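Local coordinates for protein metal-dependent phosphohydrolase, HDOD domain-containing (Geobacter sulfurreducens, PDB 3HC1) that is of unknown function but binds two iron(III) ions in an HD-type metal site and is probably a metal-dependent phosphohydrolase, at residues Leu34-Lys39 / Leu93-Ile98; Val45-Val50 / Asp84-Leu89; Cys241-Arg244 / Gly250-Pro253; Thr172-Asp175 / Thr180-Gln183. All blocks are in the same frame, centred on the assembly; numbering follows the deposited sequence.

Contact 1: Leu34-Lys39 / Leu93-Ile98; sequences LRIAGK and LLREAI
Ile36, Arg95 and Ile98 form a buried helix-helix packing in the all-helical HDOD fold, between helix 31-39 and the long helix 82-108 and away from the iron site. The local axes come within 10.3 Å at 147° between their N-to-C directions, so the two segments run roughly antiparallel. Ile36 sends two methyls across. Its CD1 meets Ile98 CG2 at 3.6 Å, the two side chains crossing at about a right angle, and also lies 3.8 Å from the carbonyl Arg95 O. Ile36 CG2, anti to the backbone N because chi1 is -74°, rests 4.0 Å from Arg95 CB. One residue thus packs on backbone and side chains of a single helical turn.

Arg95 runs extended from CG to NE towards the C-terminal end of helix 31-39. Lys39 O lies over one face of its guanidinium, 3.2 Å from NH2, but at an angle too poor for a hydrogen bond. The actual acceptor for NH2 is Asp42 O, in the loop beyond, and NH1 makes a weak, long ion pair with Asp92. Around this packing, Ile98 also touches Val50 and Leu54 of helix 47-54 and Val64 of helix 58-69, placing helix 82-108 among three earlier helices.

Contact 2: Val45-Val50 / Asp84-Leu89; sequences VAIDEV and DAVIYL
Ile47, in the first turn of helix 47-54, faces Val86 in an early turn of helix 82-108, and their CA atoms, 7.1 Å apart, make the nearest backbone approach between the two segments. Ala46 occupies the N-cap position of the shorter helix; its carbonyl receives weak bonds from the backbone N of Glu49 and of Val50. Residues 84-89 are helical throughout, with Tyr88 N bonded to Asp84 O and Leu89 N to Ala85 O. No hydrogen bond joins the segments, and the 133 Å² buried between them comes mainly from Ile47 and Val86.

The isoleucine and valine lie alongside one another, pointing opposite ways. With chi1 at -163°, Ile47 CG1 stands anti to its backbone N, and the chain continues extended so that CD1 reaches Val86 CG1 at 3.7 Å and the carbonyl Val86 O at 3.3 Å. Ile47 CG2 lies 3.9 Å from the same Val86 CG1, which therefore sits against both branches of the isoleucine. That methyl is directed across by chi1 of 162°, anti to the Val86 backbone N. At the margin, Asp48 OD1 is 4.3 Å from Val86 CG1, a loose approach by a residue exposed to solvent.

Leu94, two turns further along helix 82-108, packs on both Ile47 and Val86. The arrangement is aliphatic helix-to-helix packing within the all-helical HDOD domain, remote from its iron centre.

Contact 3: Cys241-Arg244 / Gly250-Pro253; sequences CTLR and GHKP
Leu243, in the last turn of helix 229-243, reaches the His251 ring through its branched end. Its CB leads to CG, placed beside the backbone N by chi1 of -72°, and CG lies 4.0 Å from His251 CD2. From there CD1 goes to the NE2 side of the ring, 4.0 Å from His251 NE2. CD2 lies over the ring centre: it is 3.9 Å from the centroid of His251 and only 13° off the normal, a CH-pi contact. Both side chains also touch Leu260 of helix 257-263.

Helix 229-243 carries part of the HD-type metal centre: Asp238, one turn before Thr242, is an iron ligand; Glu249, just before Gly250, is a ligand of both irons. The Thr242 side chain comes about 4 Å, at nearest atoms, from that of the ligand His122. Thr242 OG1 is bonded to Asp238 O, while Thr242 CG2 turns across to Gly250 O at 3.5 Å.

Two bonds fix the orientation of the His251 ring. Its ND1 donates to Lys252 O over 2.6 Å at 171°, with the acceptor in the ring plane and the N-H directed at a carbonyl lone pair. On the other nitrogen, NE2 hydrogen-bonds to Glu239 OE2 of helix 229-243.

Contact 4: Thr172-Asp175 / Thr180-Gln183; sequences TLVD and TFGQ
Across the short connection between helix 164-177 and helix 181-189, Val174 packs against Phe181 close to the iron site. At the nearest atoms, the Phe181 side chain lies about 4 Å from the side chain of Glu249, an iron ligand, and about 7 Å from a bound iron(III) ion.

Both methyls of the valine come to the same side of the ring. CG2 sits over the face, displaced toward the rim, 4.0 Å from the centroid of Phe181 and 24° off the normal, a CH-pi contact; the same methyl is 3.6 Å from Phe181 CD1. Val174 CG1, anti to the backbone N with chi1 at 167°, lies beyond the rim, 3.6 Å from Phe181 CE1. Val174 CG2 also approaches the carbonyl Thr180 O at 3.8 Å.

A reciprocal capping box caps the start of helix 181-189. Gln183 N donates to Thr180 OG1 over 3.1 Å, and Thr180 N donates to Gln183 OE1 over 2.8 Å, in a straight bond onto a lone pair in the carbonyl plane.

Phe181 also packs on Val170 and Val171 of helix 164-177 and meets Phe248 edge-to-face, while its backbone bonds to Glu249. Val174 touches Ala184 further along helix 181-189, which extends the packing between the two helices.

How the contacts relate
From the N terminus, contact 1 closes the widest loop, bringing helix 31-39 to helix 82-108. Contact 2 is nested inside it, joining helix 47-54 to an earlier turn of that same long helix, and the two contacts touch. Next in series, contact 4 closes a short turn between successive helices, and contact 3 then folds the loop after helix 229-243 back onto the end of that helix. These last two also touch, Gly250 O lying 3.5 Å from Thr180 CG2, and both border the iron site. The two pairs stand on opposite sides of the chain's centre, contacts 2 and 4 being about 43 Å apart between centres.

Contact 1: Leu34-Lys39 / Leu93-Ile98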
# COMPACT_ATOMS: atom_id res chain seq x y z
N LEU A 34 12.87 -4.19 -5.23
CA LEU A 34 13.62 -2.97 -5.57
C LEU A 34 13.82 -2.82 -7.09
O LEU A 34 13.67 -1.72 -7.65
CB LEU A 34 14.99 -2.90 -4.80
CG LEU A 34 15.92 -1.65 -4.99
CD1 LEU A 34 15.46 -0.42 -4.18
CD2 LEU A 34 17.41 -1.94 -4.65
N ARG A 35 14.09 -3.92 -7.79
CA ARG A 35 14.28 -3.86 -9.26
C ARG A 35 13.00 -3.38 -9.94
O ARG A 35 13.00 -2.41 -10.71
CB ARG A 35 14.73 -5.22 -9.83
CG ARG A 35 15.01 -5.21 -11.36
N ILE A 36 11.88 -4.03 -9.60
CA ILE A 36 10.56 -3.68 -10.15
C ILE A 36 10.18 -2.25 -9.78
O ILE A 36 9.83 -1.46 -10.64
CB ILE A 36 9.44 -4.69 -9.73
CG1 ILE A 36 9.60 -6.00 -10.52
CG2 ILE A 36 8.05 -4.12 -10.07
CD1 ILE A 36 8.73 -7.10 -10.02
N ALA A 37 10.25 -1.93 -8.49
CA ALA A 37 10.11 -0.54 -8.01
C ALA A 37 10.88 0.48 -8.84
O ALA A 37 10.36 1.57 -9.10
CB ALA A 37 10.53 -0.45 -6.56
N GLY A 38 12.10 0.13 -9.26
CA GLY A 38 12.93 1.01 -10.11
C GLY A 38 12.56 1.17 -11.58
O GLY A 38 12.87 2.20 -12.21
N LYS A 39 11.89 0.16 -12.14
CA LYS A 39 11.62 0.11 -13.59
C LYS A 39 10.19 0.50 -13.99
O LYS A 39 9.83 0.50 -15.17
CB LYS A 39 11.92 -1.32 -14.08
CG LYS A 39 13.36 -1.82 -13.81
CD LYS A 39 14.26 -1.62 -15.02
CE LYS A 39 15.71 -2.00 -14.73
NZ LYS A 39 16.01 -3.48 -14.78
N LEU A 93 0.72 -5.66 -15.55
CA LEU A 93 0.08 -6.56 -14.60
C LEU A 93 1.05 -7.67 -14.13
O LEU A 93 0.97 -8.13 -12.98
CB LEU A 93 -1.23 -7.12 -15.12
CG LEU A 93 -2.38 -6.12 -15.27
CD1 LEU A 93 -3.56 -6.68 -16.09
CD2 LEU A 93 -2.87 -5.64 -13.91
N LEU A 94 1.98 -8.10 -14.99
CA LEU A 94 2.98 -9.06 -14.53
C LEU A 94 3.93 -8.47 -13.45
O LEU A 94 4.18 -9.13 -12.45
CB LEU A 94 3.77 -9.67 -15.67
CG LEU A 94 4.76 -10.81 -15.33
CD1 LEU A 94 4.03 -12.00 -14.77
CD2 LEU A 94 5.57 -11.19 -16.57
N ARG A 95 4.48 -7.28 -13.69
CA ARG A 95 5.28 -6.54 -12.68
C ARG A 95 4.49 -6.41 -11.38
O ARG A 95 5.01 -6.63 -10.30
CB ARG A 95 5.66 -5.13 -13.17
CG ARG A 95 6.81 -5.00 -14.24
CD ARG A 95 6.66 -3.62 -14.96
NE ARG A 95 7.87 -3.18 -15.63
CZ ARG A 95 7.95 -2.22 -16.55
NH1 ARG A 95 6.88 -1.55 -16.96
NH2 ARG A 95 9.13 -1.94 -17.10
N GLU A 96 3.21 -6.06 -11.51
CA GLU A 96 2.33 -5.91 -10.37
C GLU A 96 2.14 -7.19 -9.61
O GLU A 96 2.20 -7.20 -8.40
CB GLU A 96 0.95 -5.44 -10.82
CG GLU A 96 0.06 -5.03 -9.70
CD GLU A 96 -1.24 -4.43 -10.17
OE1 GLU A 96 -1.20 -3.34 -10.79
OE2 GLU A 96 -2.30 -5.03 -9.88
N ALA A 97 1.89 -8.27 -10.33
CA ALA A 97 1.66 -9.58 -9.69
C ALA A 97 2.94 -10.09 -9.00
O ALA A 97 2.90 -10.63 -7.89
CB ALA A 97 1.15 -10.59 -10.72
N ILE A 98 4.07 -9.94 -9.69
CA ILE A 98 5.38 -10.36 -9.12
C ILE A 98 5.71 -9.54 -7.84
O ILE A 98 6.09 -10.10 -6.79
CB ILE A 98 6.54 -10.24 -10.17
CG1 ILE A 98 6.33 -11.28 -11.30
CG2 ILE A 98 7.87 -10.51 -9.50
CD1 ILE A 98 7.37 -11.21 -12.41

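Contact 2: Val45-Val50 / Asp84-Leu89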
# COMPACT_ATOMS: atom_id res chain seq x y z
N VAL A 45 10.51 -2.41 -21.59
CA VAL A 45 11.24 -3.55 -21.05
C VAL A 45 10.66 -4.85 -21.65
O VAL A 45 9.45 -4.96 -21.90
CB VAL A 45 11.19 -3.57 -19.51
CG1 VAL A 45 11.98 -4.74 -18.96
CG2 VAL A 45 11.72 -2.23 -18.96
N ALA A 46 11.53 -5.81 -21.94
CA ALA A 46 11.14 -7.09 -22.52
C ALA A 46 10.46 -7.96 -21.47
O ALA A 46 11.03 -8.22 -20.41
CB ALA A 46 12.36 -7.81 -23.10
N ILE A 47 9.24 -8.40 -21.78
CA ILE A 47 8.43 -9.16 -20.82
C ILE A 47 9.15 -10.44 -20.39
O ILE A 47 9.16 -10.79 -19.20
CB ILE A 47 6.96 -9.39 -21.35
CG1 ILE A 47 6.01 -9.81 -20.22
CG2 ILE A 47 6.92 -10.39 -22.52
CD1 ILE A 47 4.55 -9.73 -20.60
N ASP A 48 9.80 -11.10 -21.35
CA ASP A 48 10.51 -12.34 -21.08
C ASP A 48 11.68 -12.16 -20.16
O ASP A 48 12.04 -13.09 -19.45
CB ASP A 48 10.96 -13.00 -22.39
CG ASP A 48 9.79 -13.44 -23.22
OD1 ASP A 48 8.86 -14.06 -22.64
OD2 ASP A 48 9.78 -13.15 -24.43
N GLU A 49 12.26 -10.96 -20.13
CA GLU A 49 13.30 -10.67 -19.13
C GLU A 49 12.71 -10.68 -17.75
O GLU A 49 13.28 -11.28 -16.84
CB GLU A 49 13.97 -9.33 -19.40
CG GLU A 49 14.78 -9.37 -20.68
CD GLU A 49 15.23 -8.01 -21.12
OE1 GLU A 49 15.13 -7.06 -20.29
OE2 GLU A 49 15.66 -7.89 -22.28
N VAL A 50 11.54 -10.05 -17.61
CA VAL A 50 10.83 -10.04 -16.32
C VAL A 50 10.44 -11.48 -15.92
O VAL A 50 10.71 -11.94 -14.79
CB VAL A 50 9.58 -9.13 -16.39
CG1 VAL A 50 8.86 -9.08 -15.05
CG2 VAL A 50 9.97 -7.73 -16.85
N ASP A 84 1.29 -18.62 -19.67
CA ASP A 84 -0.07 -18.08 -19.75
C ASP A 84 -0.14 -16.68 -19.12
O ASP A 84 -0.76 -15.77 -19.67
CB ASP A 84 -1.09 -18.97 -19.00
CG ASP A 84 -1.35 -20.33 -19.67
OD1 ASP A 84 -1.17 -20.47 -20.91
OD2 ASP A 84 -1.79 -21.25 -18.93
N ALA A 85 0.45 -16.53 -17.93
CA ALA A 85 0.41 -15.27 -17.21
C ALA A 85 1.08 -14.19 -18.08
O ALA A 85 0.50 -13.16 -18.34
CB ALA A 85 1.08 -15.41 -15.84
N VAL A 86 2.26 -14.48 -18.62
CA VAL A 86 2.96 -13.52 -19.49
C VAL A 86 2.10 -13.03 -20.68
O VAL A 86 1.96 -11.82 -20.94
CB VAL A 86 4.28 -14.12 -19.98
CG1 VAL A 86 4.84 -13.36 -21.22
CG2 VAL A 86 5.27 -14.18 -18.81
N ILE A 87 1.50 -14.00 -21.37
CA ILE A 87 0.73 -13.75 -22.57
C ILE A 87 -0.50 -12.96 -22.20
O ILE A 87 -0.84 -12.01 -22.90
CB ILE A 87 0.30 -15.07 -23.28
CG1 ILE A 87 1.52 -15.82 -23.83
CG2 ILE A 87 -0.65 -14.79 -24.43
CD1 ILE A 87 1.19 -17.24 -24.28
N TYR A 88 -1.14 -13.34 -21.09
CA TYR A 88 -2.45 -12.79 -20.75
C TYR A 88 -2.41 -11.53 -19.91
O TYR A 88 -3.23 -10.65 -20.13
CB TYR A 88 -3.37 -13.87 -20.15
CG TYR A 88 -3.93 -14.78 -21.26
CD1 TYR A 88 -3.09 -15.68 -21.94
CD2 TYR A 88 -5.27 -14.68 -21.69
CE1 TYR A 88 -3.59 -16.48 -22.96
CE2 TYR A 88 -5.77 -15.49 -22.71
CZ TYR A 88 -4.92 -16.39 -23.34
OH TYR A 88 -5.36 -17.20 -24.39
N LEU A 89 -1.46 -11.39 -19.00
CA LEU A 89 -1.39 -10.19 -18.15
C LEU A 89 -0.73 -9.00 -18.84
O LEU A 89 -1.13 -7.86 -18.63
CB LEU A 89 -0.65 -10.48 -16.84
CG LEU A 89 -1.40 -11.02 -15.62
CD1 LEU A 89 -2.26 -12.23 -15.91
CD2 LEU A 89 -0.40 -11.36 -14.50

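Contact 3: Cys241-Arg244 / Gly250-Pro253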
# COMPACT_ATOMS: atom_id res chain seq x y z
N CYS A 241 -10.60 2.57 3.04
CA CYS A 241 -10.46 1.24 3.60
C CYS A 241 -10.71 1.23 5.10
O CYS A 241 -11.41 0.36 5.59
CB CYS A 241 -9.12 0.66 3.27
SG CYS A 241 -9.05 0.13 1.52
N THR A 242 -10.19 2.23 5.82
CA THR A 242 -10.35 2.31 7.27
C THR A 242 -11.80 2.50 7.63
O THR A 242 -12.29 1.91 8.58
CB THR A 242 -9.47 3.43 7.86
OG1 THR A 242 -8.13 3.16 7.48
CG2 THR A 242 -9.56 3.50 9.41
N LEU A 243 -12.49 3.32 6.85
CA LEU A 243 -13.94 3.58 7.04
C LEU A 243 -14.87 2.49 6.50
O LEU A 243 -16.01 2.48 6.88
CB LEU A 243 -14.34 4.95 6.49
CG LEU A 243 -13.87 6.17 7.29
CD1 LEU A 243 -14.05 7.48 6.46
CD2 LEU A 243 -14.49 6.28 8.68
N ARG A 244 -14.41 1.59 5.65
CA ARG A 244 -15.24 0.54 5.06
C ARG A 244 -14.75 -0.87 5.40
O ARG A 244 -14.73 -1.75 4.55
CB ARG A 244 -15.27 0.72 3.54
CG ARG A 244 -15.91 2.01 3.06
CD ARG A 244 -17.34 2.15 3.47
NE ARG A 244 -18.09 3.13 2.67
CZ ARG A 244 -19.13 3.85 3.10
NH1 ARG A 244 -19.58 3.73 4.32
NH2 ARG A 244 -19.75 4.71 2.30
N GLY A 250 -7.91 2.94 12.89
CA GLY A 250 -8.89 3.74 13.63
C GLY A 250 -9.17 5.09 13.00
O GLY A 250 -8.49 5.51 12.06
N HIS A 251 -10.21 5.76 13.49
CA HIS A 251 -10.67 7.01 12.84
C HIS A 251 -11.57 7.71 13.79
O HIS A 251 -12.33 7.07 14.50
CB HIS A 251 -11.46 6.68 11.55
CG HIS A 251 -11.64 7.85 10.62
ND1 HIS A 251 -12.50 8.89 10.89
CD2 HIS A 251 -11.11 8.10 9.39
CE1 HIS A 251 -12.45 9.77 9.90
NE2 HIS A 251 -11.61 9.32 8.99
N LYS A 252 -11.49 9.03 13.81
CA LYS A 252 -12.43 9.81 14.59
C LYS A 252 -13.84 9.65 14.07
O LYS A 252 -14.04 9.30 12.90
CB LYS A 252 -12.02 11.29 14.63
CG LYS A 252 -12.22 12.09 13.35
CD LYS A 252 -11.42 13.40 13.38
CE LYS A 252 -11.86 14.38 12.30
NZ LYS A 252 -12.15 13.71 10.99
N PRO A 253 -14.83 9.89 14.94
CA PRO A 253 -16.22 9.79 14.54
C PRO A 253 -16.54 10.69 13.34
O PRO A 253 -16.03 11.80 13.25
CB PRO A 253 -16.98 10.27 15.79
CG PRO A 253 -16.08 9.91 16.91
CD PRO A 253 -14.70 10.18 16.38

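Contact 4: Thr172-Asp175 / Thr180-Gln183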
# COMPACT_ATOMS: atom_id res chain seq x y z
N THR A 172 -2.95 -1.11 23.03
CA THR A 172 -3.79 -1.09 24.22
C THR A 172 -4.21 0.35 24.51
O THR A 172 -5.34 0.59 24.89
CB THR A 172 -3.11 -1.83 25.46
OG1 THR A 172 -2.05 -1.04 25.97
CG2 THR A 172 -2.55 -3.23 25.05
N LEU A 173 -3.34 1.32 24.25
CA LEU A 173 -3.75 2.74 24.26
C LEU A 173 -4.84 3.06 23.23
O LEU A 173 -5.75 3.85 23.50
CB LEU A 173 -2.55 3.65 24.03
CG LEU A 173 -2.83 5.14 23.93
CD1 LEU A 173 -3.56 5.64 25.19
CD2 LEU A 173 -1.55 5.91 23.72
N VAL A 174 -4.74 2.46 22.05
CA VAL A 174 -5.77 2.62 21.02
C VAL A 174 -7.09 1.99 21.51
O VAL A 174 -8.13 2.65 21.56
CB VAL A 174 -5.34 2.01 19.65
CG1 VAL A 174 -6.55 1.90 18.68
CG2 VAL A 174 -4.19 2.85 19.02
N ASP A 175 -7.01 0.71 21.89
CA ASP A 175 -8.19 -0.10 22.28
C ASP A 175 -8.92 0.44 23.53
O ASP A 175 -10.11 0.15 23.71
CB ASP A 175 -7.78 -1.58 22.52
CG ASP A 175 -7.46 -2.37 21.21
OD1 ASP A 175 -7.14 -1.74 20.16
OD2 ASP A 175 -7.50 -3.63 21.26
N THR A 180 -6.49 7.09 17.20
CA THR A 180 -5.90 6.40 16.03
C THR A 180 -4.51 5.85 16.40
O THR A 180 -3.87 6.29 17.36
CB THR A 180 -5.77 7.24 14.75
OG1 THR A 180 -4.78 8.26 14.91
CG2 THR A 180 -7.10 7.85 14.28
N PHE A 181 -4.07 4.89 15.63
CA PHE A 181 -2.75 4.31 15.85
C PHE A 181 -1.71 5.39 15.71
O PHE A 181 -0.80 5.46 16.50
CB PHE A 181 -2.50 3.17 14.87
CG PHE A 181 -2.89 1.82 15.43
CD1 PHE A 181 -4.22 1.49 15.65
CD2 PHE A 181 -1.91 0.88 15.69
CE1 PHE A 181 -4.58 0.24 16.14
CE2 PHE A 181 -2.26 -0.37 16.20
CZ PHE A 181 -3.58 -0.70 16.40
N GLY A 182 -1.85 6.24 14.69
CA GLY A 182 -0.92 7.32 14.48
C GLY A 182 -0.83 8.26 15.70
O GLY A 182 0.26 8.73 16.04
N GLN A 183 -1.98 8.55 16.31
CA GLN A 183 -2.03 9.35 17.53
C GLN A 183 -1.36 8.62 18.70
O GLN A 183 -0.49 9.17 19.36
CB GLN A 183 -3.50 9.68 17.86
CG GLN A 183 -4.17 10.63 16.86
CD GLN A 183 -5.65 10.84 17.18
OE1 GLN A 183 -6.43 9.89 17.27
NE2 GLN A 183 -6.03 12.09 17.41